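Local atomic coordinates of uricase (Bacillus fastidiosus, PDB entry 4R8X), a protein that probably catalyses the oxidation of urate to 5-hydroxyisourate with molecular oxygen, the first step of urate breakdown toward allantoin. Residues G205-N210 with L262-F267; T254-F259 with V303-L308. All coordinates share one frame; numbering follows the deposited sequence.

Both contacts lie in the second half of the chain and meet on neighbouring strands of one sheet: 262-271 of interaction 1 pairs with 296-304, whose end opens interaction 2. Interaction 1 joins two strands within the sheet, so backbone hydrogen bonds do most of the work, with Leu262 adding apolar contacts to Trp206 and Tyr208. Interaction 2 sets helix 244-258 against the strand-to-helix junction; there leucine methyls do the packing, and a side-chain amide makes the direct hydrogen bond. Both are partly buried, interaction 1 nearer the chain centre (about 11 Å between centres, against about 17 Å). Val303 N lies 2.8 Å from Val265 O, as does Gln305 NE2 from Leu262 O.

Interaction 1: residues G205-N210 with L262-F267; sequences GWAYEN and LTEVNF
Leu262 packs against Trp206 and Tyr208 where strand 198-208 ends beside strand 262-271, an antiparallel pair in the curved sheet of the uricase T-fold. Its CD2 sits 4.0 Å from the centroid of the Tyr208 ring, a CH-pi contact over the face. The same methyl meets the indole at a slant, with CD2 3.8 Å from Trp206 CD1, and the sister methyl CD1 touches Trp206 CB. Leu262 CG lies anti to its own carbonyl carbon (chi1 -60°), and the end of the side chain comes back toward strand 198-208, though the bond to CB leads away overall. Ile255 of helix 244-258 also packs here, and Val223 N hydrogen-bonds Tyr208 OH.

Ala207 faces the corner that segment 262-267 turns at Thr263. Its O accepts Thr263 N at 2.9 Å, while its CB rests 3.7 Å from Thr263 OG1 and 3.9 Å from Glu264 CG.

Gly205 and Asn266 form a hydrogen-bonded pair: Gly205 N reaches Asn266 O at 2.9 Å, and Asn266 N returns to Gly205 O at 2.7 Å. Asn266 CG sits between its backbone N and carbonyl carbon (chi1 48°), which folds the amide over Gly205, just where a CB on Gly205 would collide with OD1. Glu264 steadies that amide: its OE1 takes Asn266 ND2 in the amide plane, 3.1 Å away and nearly straight at 169°, on its anti lone pair.

Interaction 2: residues T254-F259 with V303-L308; sequences TILDRF and VHQEDL
The junction where strand 296-304 passes into helix 305-312 is packed against by Leu256 of helix 244-258. Leu256 CD1 lies 3.7 Å from Val303 CG1 and 3.5 Å from His304 C, so one methyl spans the end of the strand and the N-cap residue. Its other methyl, CD2, runs alongside the Gln305 amide, the two side chains sliding past in opposite directions.

Gln305 bends at chi2 (-68°) and brings NE2 to Leu256 O at 3.2 Å. The bond is fairly straight (162°) and Leu256 O lies near the plane of the Gln305 amide, but NE2 approaches the carbonyl steeply from the side (C=O...N 114°) and tilted from its plane. A water 2.8 Å from Leu256 O also reaches Gln305 OE1. NE2 also holds Leu262 O, its stronger partner, so from the start of helix 305-312 the amide joins the end of helix 244-258, which packs on the T-fold sheet, to strand 262-271. With an alanine for Gln305, the carbonyls of Leu256 and Leu262 would probably lose their shared donor and a gap would open beside Leu256 CD2.

Leu308 CD2 sits 3.6 Å from Asp257 CA, and the two side chains cross at about a right angle. Tyr319 OH hydrogen-bonds the Asp257 carboxylate and Lys312 salt-bridges it. His304 N, at the N-cap, donates to Asp307 OD2 at 2.9 Å; Asp307 OD1 salt-bridges Arg3 of a neighbouring subunit.

Interaction 1: residues G205-N210 with L262-F267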
loop_
_atom_site.group_PDB
_atom_site.type_symbol
_atom_site.label_atom_id
_atom_site.label_comp_id
_atom_site.label_asym_id
_atom_site.label_seq_id
_atom_site.Cartn_x
_atom_site.Cartn_y
_atom_site.Cartn_z
ATOM N N GLY D 205 3.087 19.904 -13.346
ATOM C CA GLY D 205 4.136 20.751 -12.805
ATOM C C GLY D 205 4.320 21.995 -13.650
ATOM O O GLY D 205 3.862 22.038 -14.793
ATOM N N TRP D 206 4.973 23.009 -13.090
ATOM C CA TRP D 206 5.233 24.243 -13.829
ATOM C C TRP D 206 6.553 24.864 -13.391
ATOM O O TRP D 206 7.084 24.528 -12.328
ATOM C CB TRP D 206 4.074 25.241 -13.673
ATOM C CG TRP D 206 3.628 25.437 -12.258
ATOM C CD1 TRP D 206 4.026 26.421 -11.392
ATOM C CD2 TRP D 206 2.707 24.612 -11.534
ATOM N NE1 TRP D 206 3.401 26.261 -10.174
ATOM C CE2 TRP D 206 2.590 25.156 -10.235
ATOM C CE3 TRP D 206 1.968 23.470 -11.860
ATOM C CZ2 TRP D 206 1.763 24.593 -9.263
ATOM C CZ3 TRP D 206 1.159 22.902 -10.888
ATOM C CH2 TRP D 206 1.060 23.467 -9.608
ATOM N N ALA D 207 7.077 25.754 -14.229
ATOM C CA ALA D 207 8.306 26.486 -13.934
ATOM C C ALA D 207 8.054 27.967 -14.123
ATOM O O ALA D 207 7.315 28.355 -15.011
ATOM C CB ALA D 207 9.452 26.042 -14.843
ATOM N N TYR D 208 8.688 28.778 -13.282
ATOM C CA TYR D 208 8.574 30.231 -13.338
ATOM C C TYR D 208 9.702 30.857 -14.152
ATOM O O TYR D 208 10.860 30.439 -14.048
ATOM C CB TYR D 208 8.669 30.806 -11.929
ATOM C CG TYR D 208 7.477 30.572 -11.020
ATOM C CD1 TYR D 208 7.340 29.391 -10.296
ATOM C CD2 TYR D 208 6.516 31.554 -10.849
ATOM C CE1 TYR D 208 6.253 29.196 -9.439
ATOM C CE2 TYR D 208 5.442 31.381 -10.001
ATOM C CZ TYR D 208 5.307 30.195 -9.303
ATOM O OH TYR D 208 4.240 30.014 -8.449
ATOM N N GLU D 209 9.363 31.870 -14.942
ATOM C CA GLU D 209 10.382 32.691 -15.601
ATOM C C GLU D 209 11.243 33.392 -14.557
ATOM O O GLU D 209 12.468 33.441 -14.680
ATOM C CB GLU D 209 9.731 33.721 -16.528
ATOM C CG GLU D 209 10.720 34.566 -17.333
ATOM C CD GLU D 209 10.037 35.632 -18.166
ATOM O OE1 GLU D 209 8.791 35.711 -18.137
ATOM O OE2 GLU D 209 10.749 36.393 -18.851
ATOM N N ASN D 210 10.589 33.922 -13.528
ATOM C CA ASN D 210 11.266 34.613 -12.441
ATOM C C ASN D 210 11.054 33.813 -11.171
ATOM O O ASN D 210 9.989 33.881 -10.561
ATOM C CB ASN D 210 10.722 36.037 -12.283
ATOM C CG ASN D 210 11.526 36.863 -11.298
ATOM O OD1 ASN D 210 12.706 37.138 -11.521
ATOM N ND2 ASN D 210 10.887 37.275 -10.208
ATOM N N LEU D 262 4.757 31.985 -16.133
ATOM C CA LEU D 262 5.259 30.610 -16.233
ATOM C C LEU D 262 5.900 30.369 -17.601
ATOM O O LEU D 262 5.385 30.835 -18.614
ATOM C CB LEU D 262 4.127 29.596 -16.024
ATOM C CG LEU D 262 3.377 29.635 -14.697
ATOM C CD1 LEU D 262 2.348 28.511 -14.639
ATOM C CD2 LEU D 262 4.363 29.542 -13.538
ATOM N N THR D 263 7.021 29.648 -17.630
ATOM C CA THR D 263 7.676 29.331 -18.897
ATOM C C THR D 263 7.198 28.011 -19.473
ATOM O O THR D 263 7.205 27.820 -20.687
ATOM C CB THR D 263 9.199 29.240 -18.759
ATOM O OG1 THR D 263 9.534 28.250 -17.777
ATOM C CG2 THR D 263 9.782 30.581 -18.368
ATOM N N GLU D 264 6.785 27.095 -18.600
ATOM C CA GLU D 264 6.340 25.791 -19.056
ATOM C C GLU D 264 5.440 25.106 -18.050
ATOM O O GLU D 264 5.495 25.373 -16.847
ATOM C CB GLU D 264 7.533 24.882 -19.380
ATOM C CG GLU D 264 8.229 24.295 -18.158
ATOM C CD GLU D 264 9.045 23.043 -18.471
ATOM O OE1 GLU D 264 8.734 21.965 -17.916
ATOM O OE2 GLU D 264 10.008 23.133 -19.260
ATOM N N VAL D 265 4.609 24.213 -18.571
ATOM C CA VAL D 265 3.796 23.317 -17.762
ATOM C C VAL D 265 4.086 21.897 -18.221
ATOM O O VAL D 265 4.116 21.620 -19.411
ATOM C CB VAL D 265 2.297 23.621 -17.944
ATOM C CG1 VAL D 265 1.465 22.649 -17.129
ATOM C CG2 VAL D 265 1.997 25.055 -17.524
ATOM N N ASN D 266 4.289 20.984 -17.277
ATOM C CA ASN D 266 4.603 19.607 -17.637
ATOM C C ASN D 266 3.577 18.646 -17.052
ATOM O O ASN D 266 2.925 18.948 -16.043
ATOM C CB ASN D 266 6.029 19.226 -17.224
ATOM C CG ASN D 266 6.344 19.617 -15.800
ATOM O OD1 ASN D 266 5.841 19.009 -14.859
ATOM N ND2 ASN D 266 7.186 20.636 -15.632
ATOM N N PHE D 267 3.409 17.502 -17.707
ATOM C CA PHE D 267 2.381 16.543 -17.334
ATOM C C PHE D 267 2.942 15.143 -17.258
ATOM O O PHE D 267 3.781 14.753 -18.079
ATOM C CB PHE D 267 1.270 16.523 -18.380
ATOM C CG PHE D 267 0.488 17.789 -18.457
ATOM C CD1 PHE D 267 0.892 18.828 -19.281
ATOM C CD2 PHE D 267 -0.666 17.944 -17.712
ATOM C CE1 PHE D 267 0.162 20.002 -19.343
ATOM C CE2 PHE D 267 -1.403 19.109 -17.772
ATOM C CZ PHE D 267 -0.995 20.141 -18.596
#

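Interaction 2: residues T254-F259 with V303-L308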
loop_
_atom_site.group_PDB
_atom_site.type_symbol
_atom_site.label_atom_id
_atom_site.label_comp_id
_atom_site.label_asym_id
_atom_site.label_seq_id
_atom_site.Cartn_x
_atom_site.Cartn_y
_atom_site.Cartn_z
ATOM N N THR D 254 -3.968 26.537 -21.419
ATOM C CA THR D 254 -4.834 27.354 -20.571
ATOM C C THR D 254 -4.080 27.863 -19.349
ATOM O O THR D 254 -4.217 29.026 -18.972
ATOM C CB THR D 254 -6.107 26.590 -20.143
ATOM O OG1 THR D 254 -6.758 26.067 -21.309
ATOM C CG2 THR D 254 -7.069 27.524 -19.434
ATOM N N ILE D 255 -3.279 26.996 -18.735
ATOM C CA ILE D 255 -2.481 27.404 -17.578
ATOM C C ILE D 255 -1.490 28.507 -17.977
ATOM O O ILE D 255 -1.374 29.529 -17.304
ATOM C CB ILE D 255 -1.729 26.202 -16.943
ATOM C CG1 ILE D 255 -2.706 25.159 -16.378
ATOM C CG2 ILE D 255 -0.784 26.686 -15.865
ATOM C CD1 ILE D 255 -2.079 23.798 -16.150
ATOM N N LEU D 256 -0.783 28.296 -19.082
ATOM C CA LEU D 256 0.143 29.297 -19.605
ATOM C C LEU D 256 -0.548 30.630 -19.932
ATOM O O LEU D 256 0.024 31.710 -19.730
ATOM C CB LEU D 256 0.859 28.734 -20.828
ATOM C CG LEU D 256 1.792 27.558 -20.517
ATOM C CD1 LEU D 256 2.275 26.848 -21.778
ATOM C CD2 LEU D 256 2.981 28.003 -19.669
ATOM N N ASP D 257 -1.776 30.551 -20.439
ATOM C CA ASP D 257 -2.580 31.730 -20.757
ATOM C C ASP D 257 -2.917 32.537 -19.503
ATOM O O ASP D 257 -2.775 33.765 -19.472
ATOM C CB ASP D 257 -3.864 31.292 -21.467
ATOM C CG ASP D 257 -4.428 32.354 -22.396
ATOM O OD1 ASP D 257 -3.875 33.476 -22.477
ATOM O OD2 ASP D 257 -5.439 32.051 -23.066
ATOM N N ARG D 258 -3.370 31.838 -18.464
ATOM C CA ARG D 258 -3.735 32.489 -17.214
ATOM C C ARG D 258 -2.526 33.015 -16.454
ATOM O O ARG D 258 -2.625 34.013 -15.733
ATOM C CB ARG D 258 -4.506 31.531 -16.312
ATOM C CG ARG D 258 -5.828 31.094 -16.873
ATOM C CD ARG D 258 -6.704 32.282 -17.244
ATOM N NE ARG D 258 -7.975 31.813 -17.779
ATOM C CZ ARG D 258 -8.618 32.356 -18.804
ATOM N NH1 ARG D 258 -8.118 33.412 -19.429
ATOM N NH2 ARG D 258 -9.767 31.837 -19.208
ATOM N N PHE D 259 -1.391 32.339 -16.606
ATOM C CA PHE D 259 -0.194 32.712 -15.855
ATOM C C PHE D 259 0.994 32.965 -16.787
ATOM O O PHE D 259 1.830 32.087 -16.990
ATOM C CB PHE D 259 0.143 31.645 -14.813
ATOM C CG PHE D 259 -0.988 31.357 -13.862
ATOM C CD1 PHE D 259 -1.412 32.328 -12.966
ATOM C CD2 PHE D 259 -1.631 30.126 -13.864
ATOM C CE1 PHE D 259 -2.450 32.081 -12.080
ATOM C CE2 PHE D 259 -2.682 29.874 -12.980
ATOM C CZ PHE D 259 -3.091 30.854 -12.090
ATOM N N VAL D 303 4.336 21.747 -22.222
ATOM C CA VAL D 303 3.753 22.807 -23.031
ATOM C C VAL D 303 4.452 24.113 -22.638
ATOM O O VAL D 303 4.725 24.346 -21.457
ATOM C CB VAL D 303 2.236 22.911 -22.789
ATOM C CG1 VAL D 303 1.584 23.838 -23.802
ATOM C CG2 VAL D 303 1.595 21.534 -22.863
ATOM N N HIS D 304 4.767 24.948 -23.626
ATOM C CA HIS D 304 5.612 26.116 -23.402
ATOM C C HIS D 304 4.924 27.364 -23.937
ATOM O O HIS D 304 4.017 27.257 -24.758
ATOM C CB HIS D 304 6.963 25.888 -24.084
ATOM C CG HIS D 304 7.638 24.628 -23.638
ATOM N ND1 HIS D 304 8.694 24.626 -22.754
ATOM C CD2 HIS D 304 7.379 23.328 -23.919
ATOM C CE1 HIS D 304 9.071 23.380 -22.525
ATOM N NE2 HIS D 304 8.288 22.573 -23.218
ATOM N N GLN D 305 5.328 28.539 -23.468
ATOM C CA GLN D 305 4.700 29.778 -23.931
ATOM C C GLN D 305 4.707 29.921 -25.459
ATOM O O GLN D 305 3.770 30.460 -26.039
ATOM C CB GLN D 305 5.339 31.009 -23.281
ATOM C CG GLN D 305 5.014 31.178 -21.795
ATOM C CD GLN D 305 3.552 31.518 -21.525
ATOM O OE1 GLN D 305 2.759 31.688 -22.444
ATOM N NE2 GLN D 305 3.194 31.617 -20.249
ATOM N N GLU D 306 5.743 29.393 -26.102
ATOM C CA GLU D 306 5.828 29.423 -27.559
ATOM C C GLU D 306 4.681 28.643 -28.208
ATOM O O GLU D 306 4.229 28.994 -29.299
ATOM C CB GLU D 306 7.186 28.897 -28.036
ATOM C CG GLU D 306 8.372 29.801 -27.694
ATOM C CD GLU D 306 8.832 29.707 -26.242
ATOM O OE1 GLU D 306 8.356 28.820 -25.497
ATOM O OE2 GLU D 306 9.684 30.533 -25.848
ATOM N N ASP D 307 4.205 27.595 -27.535
ATOM C CA ASP D 307 3.048 26.843 -28.023
ATOM C C ASP D 307 1.803 27.711 -28.006
ATOM O O ASP D 307 1.036 27.737 -28.965
ATOM C CB ASP D 307 2.813 25.580 -27.191
ATOM C CG ASP D 307 3.933 24.570 -27.336
ATOM O OD1 ASP D 307 4.377 24.334 -28.481
ATOM O OD2 ASP D 307 4.368 24.015 -26.307
ATOM N N LEU D 308 1.599 28.422 -26.903
ATOM C CA LEU D 308 0.434 29.286 -26.770
ATOM C C LEU D 308 0.470 30.392 -27.824
ATOM O O LEU D 308 -0.544 30.697 -28.452
ATOM C CB LEU D 308 0.382 29.886 -25.370
ATOM C CG LEU D 308 -0.824 30.782 -25.097
ATOM C CD1 LEU D 308 -2.125 29.979 -25.146
ATOM C CD2 LEU D 308 -0.662 31.474 -23.761
HETATM O O HOH W 1 0.521 33.833 -21.423
#